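Local coordinates for putative esterase/lipase/thioesterase (Silicibacter sp., PDB 2PBL), which is a putative esterase, lipase or thioesterase of the alpha/beta-hydrolase fold and probably hydrolyses ester or thioester bonds, at residues 42-45 against 51-54; 100-105 against 113-118; 63-68 against 121-126; 84-89 against 94-99. All blocks are in the same frame, centred on the assembly; numbering follows the deposited sequence.

Contact 1 (42-45 against 51-54); sequences NLSY and HKFD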
# COMPACT_ATOMS: atom_id res chain seq x y z
N ASN A 42 14.21 -0.40 10.50
CA ASN A 42 13.57 -0.67 11.78
C ASN A 42 13.39 0.48 12.75
O ASN A 42 13.57 0.36 13.97
CB ASN A 42 14.30 -1.85 12.45
CG ASN A 42 14.16 -3.09 11.64
OD1 ASN A 42 13.04 -3.57 11.44
ND2 ASN A 42 15.27 -3.58 11.11
N LEU A 43 12.98 1.61 12.20
CA LEU A 43 12.62 2.73 13.02
C LEU A 43 11.26 2.38 13.63
O LEU A 43 10.44 1.78 12.97
CB LEU A 43 12.54 3.99 12.18
CG LEU A 43 13.83 4.52 11.54
CD1 LEU A 43 13.56 5.87 10.84
CD2 LEU A 43 14.97 4.65 12.54
N SER A 44 11.04 2.73 14.89
CA SER A 44 9.79 2.40 15.56
C SER A 44 8.72 3.43 15.35
O SER A 44 9.00 4.63 15.33
CB SER A 44 9.96 2.24 17.09
OG SER A 44 10.46 0.95 17.42
N TYR A 45 7.49 2.97 15.15
CA TYR A 45 6.34 3.89 15.19
C TYR A 45 5.42 3.49 16.34
O TYR A 45 4.45 4.17 16.64
CB TYR A 45 5.57 3.97 13.86
CG TYR A 45 4.82 2.71 13.43
CD1 TYR A 45 3.56 2.39 13.96
CD2 TYR A 45 5.34 1.87 12.45
CE1 TYR A 45 2.88 1.28 13.56
CE2 TYR A 45 4.64 0.75 12.02
CZ TYR A 45 3.43 0.45 12.58
OH TYR A 45 2.79 -0.68 12.13
N HIS A 51 5.68 -2.93 14.85
CA HIS A 51 5.45 -1.48 14.69
C HIS A 51 6.72 -0.74 14.27
O HIS A 51 7.16 0.23 14.90
CB HIS A 51 4.84 -0.85 15.94
CG HIS A 51 3.52 -1.46 16.32
ND1 HIS A 51 3.05 -1.45 17.61
CD2 HIS A 51 2.62 -2.15 15.59
CE1 HIS A 51 1.90 -2.09 17.66
NE2 HIS A 51 1.61 -2.52 16.44
N LYS A 52 7.24 -1.13 13.11
CA LYS A 52 8.48 -0.61 12.61
C LYS A 52 8.33 -0.20 11.16
O LYS A 52 7.45 -0.73 10.49
CB LYS A 52 9.51 -1.73 12.58
CG LYS A 52 9.72 -2.51 13.85
CD LYS A 52 10.51 -1.77 14.85
CE LYS A 52 10.75 -2.69 16.06
NZ LYS A 52 11.32 -1.99 17.22
N PHE A 53 9.19 0.72 10.73
CA PHE A 53 9.31 1.11 9.34
C PHE A 53 10.75 1.34 8.96
O PHE A 53 11.61 1.63 9.80
CB PHE A 53 8.47 2.35 8.99
CG PHE A 53 8.93 3.65 9.63
CD1 PHE A 53 8.60 3.96 10.95
CD2 PHE A 53 9.60 4.59 8.89
CE1 PHE A 53 9.02 5.15 11.52
CE2 PHE A 53 10.00 5.81 9.44
CZ PHE A 53 9.69 6.09 10.77
N ASP A 54 11.00 1.15 7.67
CA ASP A 54 12.28 1.41 7.08
C ASP A 54 12.16 2.78 6.38
O ASP A 54 11.11 3.14 5.83
CB ASP A 54 12.69 0.33 6.10
CG ASP A 54 13.03 -1.02 6.78
OD1 ASP A 54 13.28 -1.11 8.01
OD2 ASP A 54 13.04 -2.02 6.05
O HOH W 1 12.81 0.35 16.52

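Contact 2 (100-105 against 113-118); sequences SYELCP and TQQISQ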
# COMPACT_ATOMS: atom_id res chain seq x y z
N SER A 100 5.79 -1.93 8.38
CA SER A 100 5.22 -3.22 8.68
C SER A 100 4.03 -2.86 9.57
O SER A 100 3.84 -1.68 9.98
CB SER A 100 6.21 -4.09 9.45
OG SER A 100 7.20 -4.68 8.63
N TYR A 101 3.28 -3.89 9.90
CA TYR A 101 2.10 -3.81 10.71
C TYR A 101 1.74 -5.20 11.18
O TYR A 101 2.16 -6.18 10.55
CB TYR A 101 0.98 -3.19 9.89
CG TYR A 101 0.75 -3.79 8.51
CD1 TYR A 101 -0.11 -4.90 8.32
CD2 TYR A 101 1.35 -3.22 7.39
CE1 TYR A 101 -0.31 -5.44 7.04
CE2 TYR A 101 1.13 -3.73 6.10
CZ TYR A 101 0.32 -4.83 5.93
OH TYR A 101 0.15 -5.29 4.64
N GLU A 102 1.03 -5.29 12.29
CA GLU A 102 0.53 -6.58 12.76
C GLU A 102 -0.50 -7.10 11.78
O GLU A 102 -1.12 -6.34 11.03
CB GLU A 102 -0.02 -6.51 14.16
CG GLU A 102 1.01 -6.14 15.16
CD GLU A 102 0.44 -6.14 16.55
OE1 GLU A 102 0.11 -5.05 17.00
OE2 GLU A 102 0.25 -7.22 17.14
N LEU A 103 -0.67 -8.41 11.81
CA LEU A 103 -1.46 -9.12 10.83
C LEU A 103 -2.64 -9.80 11.47
O LEU A 103 -2.65 -10.07 12.66
CB LEU A 103 -0.57 -10.19 10.20
CG LEU A 103 0.72 -9.72 9.52
CD1 LEU A 103 1.61 -10.88 9.06
CD2 LEU A 103 0.36 -8.85 8.34
N CYS A 104 -3.66 -10.03 10.64
CA CYS A 104 -4.80 -10.78 11.05
C CYS A 104 -4.26 -12.21 11.11
O CYS A 104 -3.41 -12.56 10.28
CB CYS A 104 -5.93 -10.66 10.07
SG CYS A 104 -6.57 -8.98 9.80
N PRO A 105 -4.78 -13.03 12.05
CA PRO A 105 -5.89 -12.77 13.00
C PRO A 105 -5.51 -12.21 14.35
O PRO A 105 -6.38 -12.04 15.21
CB PRO A 105 -6.50 -14.16 13.17
CG PRO A 105 -5.26 -15.07 13.16
CD PRO A 105 -4.25 -14.41 12.22
N THR A 113 -5.34 -0.39 10.10
CA THR A 113 -5.56 0.97 9.63
C THR A 113 -4.98 2.03 10.61
O THR A 113 -4.25 2.98 10.21
CB THR A 113 -7.10 1.10 9.39
OG1 THR A 113 -7.39 0.34 8.20
CG2 THR A 113 -7.49 2.53 9.12
N GLN A 114 -5.22 1.80 11.91
CA GLN A 114 -4.75 2.70 12.97
C GLN A 114 -3.23 2.67 13.01
O GLN A 114 -2.62 3.70 13.13
CB GLN A 114 -5.43 2.39 14.33
CG GLN A 114 -6.89 2.60 14.31
CD GLN A 114 -7.26 4.03 14.10
OE1 GLN A 114 -6.67 4.93 14.70
NE2 GLN A 114 -8.26 4.27 13.25
N GLN A 115 -2.62 1.49 12.85
CA GLN A 115 -1.17 1.35 12.79
C GLN A 115 -0.52 2.08 11.61
O GLN A 115 0.51 2.73 11.77
CB GLN A 115 -0.77 -0.13 12.76
CG GLN A 115 -0.99 -0.80 14.09
CD GLN A 115 -0.67 -2.32 14.12
OE1 GLN A 115 0.03 -2.86 13.25
NE2 GLN A 115 -1.18 -2.99 15.17
N ILE A 116 -1.15 1.99 10.43
CA ILE A 116 -0.65 2.73 9.26
C ILE A 116 -0.71 4.22 9.54
O ILE A 116 0.23 4.95 9.21
CB ILE A 116 -1.44 2.36 7.96
CG1 ILE A 116 -1.32 0.87 7.70
CG2 ILE A 116 -0.89 3.11 6.78
CD1 ILE A 116 0.16 0.42 7.73
N SER A 117 -1.77 4.69 10.21
CA SER A 117 -1.85 6.07 10.58
C SER A 117 -0.67 6.47 11.50
O SER A 117 -0.06 7.51 11.32
CB SER A 117 -3.17 6.38 11.30
OG SER A 117 -3.22 7.78 11.62
N GLN A 118 -0.40 5.65 12.49
CA GLN A 118 0.71 5.85 13.38
C GLN A 118 2.06 5.88 12.61
O GLN A 118 2.92 6.73 12.88
CB GLN A 118 0.71 4.78 14.48
CG GLN A 118 -0.45 4.89 15.46
CD GLN A 118 -0.42 6.20 16.27
OE1 GLN A 118 0.63 6.61 16.81
NE2 GLN A 118 -1.58 6.86 16.36

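Contact 3 (63-68 against 121-126); sequences VGLFVF and TAAAKE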
# COMPACT_ATOMS: atom_id res chain seq x y z
N VAL A 63 13.05 15.90 -1.41
CA VAL A 63 12.03 16.78 -1.94
C VAL A 63 10.67 16.52 -1.27
O VAL A 63 9.68 17.25 -1.51
CB VAL A 63 11.81 16.63 -3.48
CG1 VAL A 63 13.10 16.84 -4.25
CG2 VAL A 63 11.18 15.32 -3.85
N GLY A 64 10.61 15.44 -0.48
CA GLY A 64 9.39 15.05 0.16
C GLY A 64 9.46 13.60 0.59
O GLY A 64 10.50 12.92 0.42
N LEU A 65 8.32 13.13 1.08
CA LEU A 65 8.17 11.79 1.61
C LEU A 65 7.19 10.93 0.86
O LEU A 65 6.05 11.34 0.62
CB LEU A 65 7.68 11.85 3.06
CG LEU A 65 7.25 10.54 3.70
CD1 LEU A 65 8.46 9.60 3.87
CD2 LEU A 65 6.60 10.78 5.04
N PHE A 66 7.63 9.72 0.51
CA PHE A 66 6.78 8.75 -0.17
C PHE A 66 6.63 7.55 0.74
O PHE A 66 7.64 6.95 1.10
CB PHE A 66 7.38 8.38 -1.54
CG PHE A 66 6.87 7.07 -2.15
CD1 PHE A 66 5.56 6.69 -2.09
CD2 PHE A 66 7.73 6.29 -2.89
CE1 PHE A 66 5.14 5.55 -2.73
CE2 PHE A 66 7.32 5.14 -3.50
CZ PHE A 66 6.02 4.78 -3.44
N VAL A 67 5.40 7.22 1.12
CA VAL A 67 5.17 6.02 1.95
C VAL A 67 4.59 4.93 1.09
O VAL A 67 3.54 5.11 0.45
CB VAL A 67 4.24 6.24 3.11
CG1 VAL A 67 4.10 4.95 3.99
CG2 VAL A 67 4.71 7.43 3.96
N PHE A 68 5.22 3.75 1.11
CA PHE A 68 4.67 2.61 0.40
C PHE A 68 4.17 1.56 1.40
O PHE A 68 4.90 1.15 2.28
CB PHE A 68 5.66 2.02 -0.57
CG PHE A 68 5.18 0.75 -1.19
CD1 PHE A 68 4.31 0.76 -2.28
CD2 PHE A 68 5.58 -0.48 -0.65
CE1 PHE A 68 3.87 -0.45 -2.83
CE2 PHE A 68 5.16 -1.66 -1.15
CZ PHE A 68 4.31 -1.66 -2.28
N THR A 121 2.37 9.02 10.30
CA THR A 121 2.60 10.12 11.23
C THR A 121 4.05 10.19 11.68
O THR A 121 4.63 11.26 11.63
CB THR A 121 1.67 10.06 12.46
OG1 THR A 121 0.32 10.23 11.99
CG2 THR A 121 1.99 11.16 13.47
N ALA A 122 4.63 9.06 12.09
CA ALA A 122 6.04 8.99 12.47
C ALA A 122 7.00 9.30 11.32
O ALA A 122 7.94 10.09 11.46
CB ALA A 122 6.33 7.64 13.06
N ALA A 123 6.75 8.70 10.16
CA ALA A 123 7.59 9.00 9.01
C ALA A 123 7.53 10.51 8.66
O ALA A 123 8.54 11.09 8.29
CB ALA A 123 7.23 8.13 7.82
N ALA A 124 6.35 11.12 8.79
CA ALA A 124 6.12 12.54 8.49
C ALA A 124 6.86 13.49 9.44
O ALA A 124 7.03 14.66 9.12
CB ALA A 124 4.66 12.85 8.50
N LYS A 125 7.26 12.99 10.61
CA LYS A 125 8.13 13.74 11.53
C LYS A 125 9.59 13.68 11.09
O LYS A 125 10.39 14.57 11.42
CB LYS A 125 7.99 13.20 12.95
CG LYS A 125 6.59 13.43 13.46
CD LYS A 125 6.38 13.02 14.89
CE LYS A 125 4.91 13.27 15.25
NZ LYS A 125 4.56 12.61 16.50
N GLU A 126 9.95 12.64 10.37
CA GLU A 126 11.34 12.45 9.95
C GLU A 126 11.70 13.24 8.71
O GLU A 126 12.83 13.75 8.57
CB GLU A 126 11.60 10.97 9.70
CG GLU A 126 11.44 10.13 10.87
CD GLU A 126 12.48 10.42 11.90
OE1 GLU A 126 13.64 10.62 11.52
OE2 GLU A 126 12.15 10.47 13.08

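Contact 4 (84-89 against 94-99); sequences HLAVGA and WAVAMP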
# COMPACT_ATOMS: atom_id res chain seq x y z
N HIS A 84 13.42 -2.75 -2.42
CA HIS A 84 13.92 -2.46 -3.78
C HIS A 84 12.94 -1.60 -4.62
O HIS A 84 13.32 -0.97 -5.62
CB HIS A 84 14.21 -3.79 -4.49
CG HIS A 84 12.99 -4.63 -4.70
ND1 HIS A 84 12.29 -5.22 -3.67
CD2 HIS A 84 12.35 -4.98 -5.84
CE1 HIS A 84 11.26 -5.89 -4.17
NE2 HIS A 84 11.29 -5.78 -5.49
N LEU A 85 11.68 -1.56 -4.20
CA LEU A 85 10.68 -0.74 -4.88
C LEU A 85 10.86 0.77 -4.58
O LEU A 85 10.16 1.62 -5.14
CB LEU A 85 9.29 -1.23 -4.55
CG LEU A 85 8.98 -2.71 -4.90
CD1 LEU A 85 7.58 -3.10 -4.47
CD2 LEU A 85 9.18 -3.02 -6.41
N ALA A 86 11.79 1.11 -3.69
CA ALA A 86 12.09 2.51 -3.36
C ALA A 86 12.93 3.22 -4.42
O ALA A 86 12.98 4.46 -4.46
CB ALA A 86 12.81 2.57 -2.00
N VAL A 87 13.54 2.44 -5.32
CA VAL A 87 14.50 3.03 -6.28
C VAL A 87 13.99 4.20 -7.14
O VAL A 87 14.61 5.25 -7.21
CB VAL A 87 15.14 1.88 -7.15
CG1 VAL A 87 15.90 2.44 -8.34
CG2 VAL A 87 16.05 1.03 -6.27
N GLY A 88 12.85 4.05 -7.79
CA GLY A 88 12.38 5.08 -8.70
C GLY A 88 12.15 6.43 -8.02
O GLY A 88 12.61 7.47 -8.50
N ALA A 89 11.46 6.41 -6.87
CA ALA A 89 11.20 7.66 -6.13
C ALA A 89 12.47 8.22 -5.53
O ALA A 89 12.64 9.42 -5.52
CB ALA A 89 10.16 7.42 -5.04
N TRP A 94 12.96 11.73 -3.45
CA TRP A 94 12.03 11.47 -2.35
C TRP A 94 12.64 10.54 -1.33
O TRP A 94 13.35 9.59 -1.69
CB TRP A 94 10.77 10.79 -2.90
CG TRP A 94 9.98 11.70 -3.75
CD1 TRP A 94 10.26 12.05 -5.03
CD2 TRP A 94 8.83 12.45 -3.38
NE1 TRP A 94 9.35 12.95 -5.50
CE2 TRP A 94 8.43 13.20 -4.51
CE3 TRP A 94 8.06 12.52 -2.20
CZ2 TRP A 94 7.34 14.06 -4.49
CZ3 TRP A 94 6.96 13.36 -2.20
CH2 TRP A 94 6.61 14.13 -3.32
N ALA A 95 12.36 10.79 -0.06
CA ALA A 95 12.69 9.81 0.98
C ALA A 95 11.56 8.79 0.90
O ALA A 95 10.45 9.13 0.55
CB ALA A 95 12.75 10.42 2.35
N VAL A 96 11.83 7.55 1.23
CA VAL A 96 10.80 6.53 1.09
C VAL A 96 10.61 5.72 2.37
O VAL A 96 11.55 5.09 2.85
CB VAL A 96 11.14 5.59 -0.12
CG1 VAL A 96 10.11 4.47 -0.23
CG2 VAL A 96 11.22 6.41 -1.40
N ALA A 97 9.38 5.71 2.90
CA ALA A 97 9.10 4.96 4.09
C ALA A 97 8.29 3.73 3.77
O ALA A 97 7.34 3.82 3.00
CB ALA A 97 8.33 5.85 5.12
N MSE A 98 8.57 2.63 4.45
CA MSE A 98 7.83 1.39 4.28
C MSE A 98 7.48 0.74 5.61
O MSE A 98 8.31 0.17 6.26
CB MSE A 98 8.61 0.42 3.40
CG MSE A 98 8.57 0.85 1.96
SE MSE A 98 9.50 -0.42 0.79
CE MSE A 98 9.27 0.42 -0.89
N PRO A 99 6.21 0.84 6.04
CA PRO A 99 5.98 0.20 7.33
C PRO A 99 5.57 -1.26 7.25
O PRO A 99 5.07 -1.75 6.21
CB PRO A 99 4.77 0.98 7.87
CG PRO A 99 4.01 1.26 6.65
CD PRO A 99 5.02 1.55 5.56

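Contact 1 (42-45 against 51-54)
The phenol ring of Tyr45 lies against the backbone and CB of His51: His51 CB stands 3.9 Å from the ring centroid, 16° off the normal, a CH-pi contact over the face. Tyr45 CG sits between the backbone N and the carbonyl carbon (chi1 67°), which folds the ring across the backbone of His51, and the two side chains cross at about a right angle. The backbone carbonyl of His51 accepts Tyr45 N, in a bond of 2.8 Å from N to O that is nearly straight at the hydrogen (173°). Tyr45 OH is hydrogen-bonded to Ser100 O. Beside it, Leu43 CB rests over one face of the Phe53 ring, 3.9 Å from the centroid, while Leu43 CD1 touches CE2 and CZ of that ring. The backbones of Leu43 and Phe53 exchange two hydrogen bonds, each 2.8 Å between N and O. On the other face of the hairpin, Ser44 OG and Lys52 NZ approach to 3.1 Å, and one water links both to Asn42 O. Asn42 has positive phi, and its N bonds Asp54 OD1 at 2.8 Å, meeting it nearly along the C-O bond; Lys79 forms a salt bridge with this carboxylate and also bonds Asn42 OD1. With Asn42 and Leu43 both facing Phe53, this is a G1 beta bulge in the antiparallel hairpin that edges the alpha/beta-hydrolase sheet.

Contact 2 (100-105 against 113-118)
The loop leaving strand 94-99 is tied to the helix that follows it, 109-126, by the side-chain amide of Gln115. Its OE1 accepts the backbone N-H of Glu102 at 2.8 Å from N, in the carbonyl plane and with an angle of 158° at the hydrogen. The other end of the amide, NE2, gives a weak bond to Glu102 OE1 at 3.0 Å, bent to 129°. The two bonds hold Glu102 by backbone and side chain, which favours this rotation of the amide. Amide and carboxylate planes are only 11° apart. An extended Gln115 chain carries the amide from the helix to the loop. In this alpha/beta-hydrolase fold the Tyr101 side chain lies near, without touching, what is probably the nucleophile elbow: its OH bonds His70 O and its ring stacks on that of His70. Tyr101 CB packs 3.5 Å from Gln115 OE1, on the helix side, before the ring swings off. Ile116 follows the ring with its terminal methyl, CD1 lying 3.8 Å from Tyr101 CD2 in an oblique approach. Glu102 OE1 has a second, weak partner in His51 NE2.

Contact 3 (63-68 against 121-126)
Leu65 holds CG anti to its own backbone nitrogen (chi1 170°), and a chi2 of 66° turns CD1 back and leaves CD2 extended, anti to CA, toward the helix. There the CD2 methyl touches Ala123 and Ala124, joining strand 64-69 to helix 109-126 across one layer boundary of the alpha/beta-hydrolase sandwich. This is strand-to-helix packing made by one branched side chain against two alanines. The bond from CA to CB of Leu65 points toward the helix, and that of Ala123 points toward the strand, whereas Ala124 presents its CB from the flank. CD2 meets the main chain as much as the side chains, lying 3.8 Å from Ala124 N, with Ala124 CB more distant at 4.5 Å. The short alanine side chains are consistent with the close approach of helix and strand, the CA atoms of Leu65 and Ala124 being 7.2 Å apart. All three touching residues are buried. Leu65 is held in the sheet by backbone bonds with Pro130 and Val132, and its side chain also packs on Ile127. On the helix, Ala123 packs on Phe53 and Ala97, and Ala124 on Ile131, which places the helix across several strands. Closest of all, Leu65 CD2 lies 3.7 Å from the carbonyl carbon of Ala123, and it is 3.9 Å from Ala123 CB.

Contact 4 (84-89 against 94-99)
Ala86 CB packs against Val96 CG1 at 3.7 Å, the closest approach between two side chains in this contact. The other branch of the valine, CG2, meets Ala89 CB at 3.9 Å; with CG1 anti to the backbone N (chi1 177°), the two methyls are divided between two alanines three residues apart. At the Trp94 end a hydrogen bond ties the helix to the start of the strand segment: Trp94 N reaches Ala89 O at 3.1 Å, lying above the carbonyl plane rather than on a lone pair. This carbonyl oxygen also sits at the edge of the indole, near its plane. At the Met98 end the packing runs through a single terminal methyl. An extended selenomethionine chain brings CE to 4.0 Å from Leu85 CB and 3.8 Å from Ala86 N. In contrast to this buried face, the outward side carries the partly exposed His84 and Val87, which turn from the strand and pack on helix 20-35. The contact belongs to a beta-alpha-beta crossover of the alpha/beta-hydrolase sheet: strand 64-69 leads through helix 87-91 to strand 94-99, its parallel neighbour, while Ala97 and Pro99 face helix 109-126 from the other side of the sheet.

Along the chain, contact 1 closes first as the hairpin 42-45/51-54; segment 63-68, on strand 64-69, then opens contact 3, which spans both contact 4 and contact 2 before helix 109-126 completes it. Contacts 1, 3 and 4 all reach one mixed sheet, in which strands 52-56, 94-99 and 64-69 lie side by side. Centres of contacts 3 and 4 are about 10 Å apart, those of 2 and 4 about 19 Å. Helix 109-126 serves contacts 2 and 3, and its Ala122 also packs on Phe53 of contact 1. Together they fasten the hairpin and crossover strands to helices on both faces of the hydrolase sheet.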